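Local atomic coordinates of caprin-2 (Danio rerio, PDB entry 4OUS), a protein that probably acts in canonical Wnt signalling through its C1q domain, a calcium-binding trimeric module of the C1q/TNF clan. Residues A[64-69]-A[112-117]. The protein carries 1 engineered substitution. Sequence-based numbering, arbitrary orientation.
Sequences ISVPLY and LHRGAI
His113 turns an edge of its imidazole toward the face of the Tyr69 ring, an offset edge-to-face pair with planes at 85°, at a classic beta bulge of the C1q jelly roll, where His113 and Arg114 both oppose Tyr69 as strands 68-74 and 107-114 pair antiparallel. At the imidazole's own edge, in its plane, sits Tyr69 CB, 3.6 Å from His113 CD2, while Arg114 CG lies over one imidazole face, offset toward the rim. The Arg114 guanidinium is tilted 32° from the Tyr69 ring plane; its NH1 meets Tyr69 CE2 and, at 3.5 Å, Pro67 CG, and its NH2 approaches Val66 CG1. The bend at chi3 (59°) brings this end against Pro67 and Val66. A serine here lacks the long chain and the guanidinium, so Pro67 CG and Val66 CG1 would probably lose their neighbour and the Tyr69 ring its contact at CE2, with only CB left near CD2.

Two backbone bonds define the bulge: Tyr69 N to Arg114 O, nearly straight, and the more bent His113 N to Tyr69 O. Asp22 takes the hydrogen bond of His113 ND1, and Trp122 of a second subunit pairs edge-to-face with the same imidazole, placing the bulge beside a trimer interface.

Beyond the bulge, Gly115 lets the chains run close: its CA is 3.2 Å from Pro67 O, and a CB would clash with that oxygen and with Leu68 CA. One water receives the N-H of Ala116 and donates to Val66 O, bridging the diverging backbones. On the buried side, Leu68 and Leu112 cross at about a right angle, their CD1 methyls tightly packed at 3.4 Å.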
ATOM      1  N   ILE A  64       3.857 -21.780   5.494  1.00 11.14           N
ATOM      2  CA  ILE A  64       3.721 -22.679   6.629  1.00 11.93           C
ATOM      3  C   ILE A  64       2.394 -22.399   7.314  1.00 11.73           C
ATOM      4  O   ILE A  64       1.798 -21.336   7.118  1.00 12.64           O
ATOM      5  CB  ILE A  64       4.868 -22.515   7.648  1.00 13.57           C
ATOM      6  CG1 ILE A  64       4.880 -21.096   8.225  1.00 13.59           C
ATOM      7  CG2 ILE A  64       6.213 -22.864   7.013  1.00 14.75           C
ATOM      8  CD1 ILE A  64       5.924 -20.880   9.304  1.00 18.35           C
ATOM      9  N   SER A  65       1.941 -23.352   8.122  1.00 13.33           N
ATOM     10  CA  SER A  65       0.660 -23.250   8.816  1.00 14.34           C
ATOM     11  C   SER A  65       0.789 -22.492  10.135  1.00 15.36           C
ATOM     12  O   SER A  65       0.367 -22.970  11.187  1.00 16.93           O
ATOM     13  CB  SER A  65       0.088 -24.644   9.072  1.00 21.38           C
ATOM     14  OG  SER A  65      -0.075 -25.353   7.856  1.00 24.89           O
ATOM     15  N   VAL A  66       1.419 -21.327  10.064  1.00 11.35           N
ATOM     16  CA  VAL A  66       1.461 -20.359  11.150  1.00  9.32           C
ATOM     17  C   VAL A  66       1.083 -19.022  10.531  1.00  8.37           C
ATOM     18  O   VAL A  66       1.662 -18.631   9.515  1.00  9.01           O
ATOM     19  CB  VAL A  66       2.859 -20.259  11.801  1.00 11.06           C
ATOM     20  CG1 VAL A  66       2.846 -19.252  12.946  1.00 11.43           C
ATOM     21  CG2 VAL A  66       3.339 -21.623  12.280  1.00 13.75           C
ATOM     22  N   PRO A  67       0.104 -18.322  11.110  1.00  8.35           N
ATOM     23  CA  PRO A  67      -0.287 -17.031  10.545  1.00  8.21           C
ATOM     24  C   PRO A  67       0.791 -15.982  10.747  1.00  7.07           C
ATOM     25  O   PRO A  67       1.596 -16.074  11.679  1.00  8.81           O
ATOM     26  CB  PRO A  67      -1.543 -16.673  11.336  1.00  8.86           C
ATOM     27  CG  PRO A  67      -1.339 -17.360  12.654  1.00 11.42           C
ATOM     28  CD  PRO A  67      -0.712 -18.672  12.285  1.00  9.28           C
ATOM     29  N   LEU A  68       0.784 -14.982   9.876  1.00  6.85           N
ATOM     30  CA  LEU A  68       1.706 -13.863   9.964  1.00  6.90           C
ATOM     31  C   LEU A  68       1.016 -12.654  10.582  1.00  5.87           C
ATOM     32  O   LEU A  68      -0.015 -12.201  10.081  1.00  7.12           O
ATOM     33  CB  LEU A  68       2.253 -13.515   8.580  1.00  6.83           C
ATOM     34  CG  LEU A  68       3.280 -12.387   8.549  1.00  6.54           C
ATOM     35  CD1 LEU A  68       4.558 -12.813   9.245  1.00  9.97           C
ATOM     36  CD2 LEU A  68       3.576 -11.926   7.129  1.00  7.62           C
ATOM     37  N   TYR A  69       1.582 -12.146  11.672  1.00  6.05           N
ATOM     38  CA  TYR A  69       1.134 -10.920  12.326  1.00  6.35           C
ATOM     39  C   TYR A  69       2.300  -9.946  12.377  1.00  5.81           C
ATOM     40  O   TYR A  69       3.349 -10.280  12.944  1.00  6.56           O
ATOM     41  CB  TYR A  69       0.670 -11.185  13.754  1.00  6.80           C
ATOM     42  CG  TYR A  69      -0.633 -11.913  13.954  1.00  7.36           C
ATOM     43  CD1 TYR A  69      -1.782 -11.210  14.308  1.00  9.06           C
ATOM     44  CD2 TYR A  69      -0.718 -13.301  13.848  1.00  7.66           C
ATOM     45  CE1 TYR A  69      -2.977 -11.859  14.533  1.00 10.99           C
ATOM     46  CE2 TYR A  69      -1.915 -13.959  14.078  1.00  9.13           C
ATOM     47  CZ  TYR A  69      -3.039 -13.232  14.419  1.00  9.66           C
ATOM     48  OH  TYR A  69      -4.239 -13.873  14.642  1.00 13.31           O
ATOM     49  N   LEU A 112       7.741  -8.612  14.161  1.00  5.98           N
ATOM     50  CA  LEU A 112       7.187  -9.902  13.810  1.00  6.35           C
ATOM     51  C   LEU A 112       6.531 -10.463  15.057  1.00  5.90           C
ATOM     52  O   LEU A 112       7.210 -10.966  15.948  1.00  7.32           O
ATOM     53  CB  LEU A 112       8.278 -10.837  13.287  1.00  6.10           C
ATOM     54  CG  LEU A 112       7.821 -12.233  12.884  1.00  6.62           C
ATOM     55  CD1 LEU A 112       6.753 -12.175  11.810  1.00  7.33           C
ATOM     56  CD2 LEU A 112       9.008 -13.061  12.419  1.00  7.58           C
ATOM     57  N   HIS A 113       5.222 -10.301  15.167  1.00  6.27           N
ATOM     58  CA  HIS A 113       4.518 -10.787  16.341  1.00  6.49           C
ATOM     59  C   HIS A 113       4.473 -12.317  16.329  1.00  5.92           C
ATOM     60  O   HIS A 113       4.918 -12.958  17.279  1.00  7.83           O
ATOM     61  CB  HIS A 113       3.116 -10.188  16.403  1.00  7.01           C
ATOM     62  CG  HIS A 113       2.246 -10.822  17.436  1.00  8.23           C
ATOM     63  ND1 HIS A 113       2.556 -10.810  18.779  1.00 10.64           N
ATOM     64  CD2 HIS A 113       1.091 -11.518  17.320  1.00  9.12           C
ATOM     65  CE1 HIS A 113       1.620 -11.465  19.447  1.00 11.43           C
ATOM     66  NE2 HIS A 113       0.717 -11.898  18.585  1.00 12.62           N
ATOM     67  N   ARG A 114       3.958 -12.879  15.237  1.00  6.72           N
ATOM     68  CA  ARG A 114       3.919 -14.320  15.001  1.00  6.70           C
ATOM     69  C   ARG A 114       4.147 -14.578  13.526  1.00  6.46           C
ATOM     70  O   ARG A 114       3.883 -13.710  12.691  1.00  7.20           O
ATOM     71  CB  ARG A 114       2.577 -14.928  15.430  1.00  8.33           C
ATOM     72  CG  ARG A 114       2.307 -14.899  16.933  1.00  9.75           C
ATOM     73  CD  ARG A 114       1.030 -15.666  17.301  1.00 10.02           C
ATOM     74  NE  ARG A 114       1.137 -17.060  16.869  1.00 10.30           N
ATOM     75  CZ  ARG A 114       0.152 -17.780  16.334  1.00  9.90           C
ATOM     76  NH1 ARG A 114      -1.061 -17.263  16.182  1.00 12.54           N
ATOM     77  NH2 ARG A 114       0.395 -19.019  15.938  1.00 11.08           N
ATOM     78  N   GLY A 115       4.609 -15.782  13.210  1.00  7.50           N
ATOM     79  CA  GLY A 115       4.798 -16.189  11.834  1.00  8.09           C
ATOM     80  C   GLY A 115       6.245 -16.104  11.408  1.00  7.03           C
ATOM     81  O   GLY A 115       7.151 -15.952  12.235  1.00  8.82           O
ATOM     82  N   ALA A 116       6.462 -16.225  10.106  1.00  7.39           N
ATOM     83  CA  ALA A 116       7.799 -16.228   9.536  1.00  7.98           C
ATOM     84  C   ALA A 116       7.751 -15.544   8.179  1.00  6.74           C
ATOM     85  O   ALA A 116       6.740 -15.619   7.473  1.00  8.09           O
ATOM     86  CB  ALA A 116       8.337 -17.647   9.411  1.00  9.53           C
ATOM     87  N   ILE A 117       8.847 -14.880   7.827  1.00  7.07           N
ATOM     88  CA  ILE A 117       8.915 -13.999   6.667  1.00  6.82           C
ATOM     89  C   ILE A 117       9.765 -14.571   5.540  1.00  6.58           C
ATOM     90  O   ILE A 117      10.863 -15.075   5.780  1.00  7.63           O
ATOM     91  CB  ILE A 117       9.491 -12.625   7.078  1.00  7.14           C
ATOM     92  CG1 ILE A 117       8.599 -11.993   8.150  1.00  7.48           C
ATOM     93  CG2 ILE A 117       9.678 -11.710   5.868  1.00  7.98           C
ATOM     94  CD1 ILE A 117       9.128 -10.695   8.721  1.00  8.43           C
TER
HETATM   95  O   HOH W   1       4.129 -17.509   8.735  1.00 11.38           O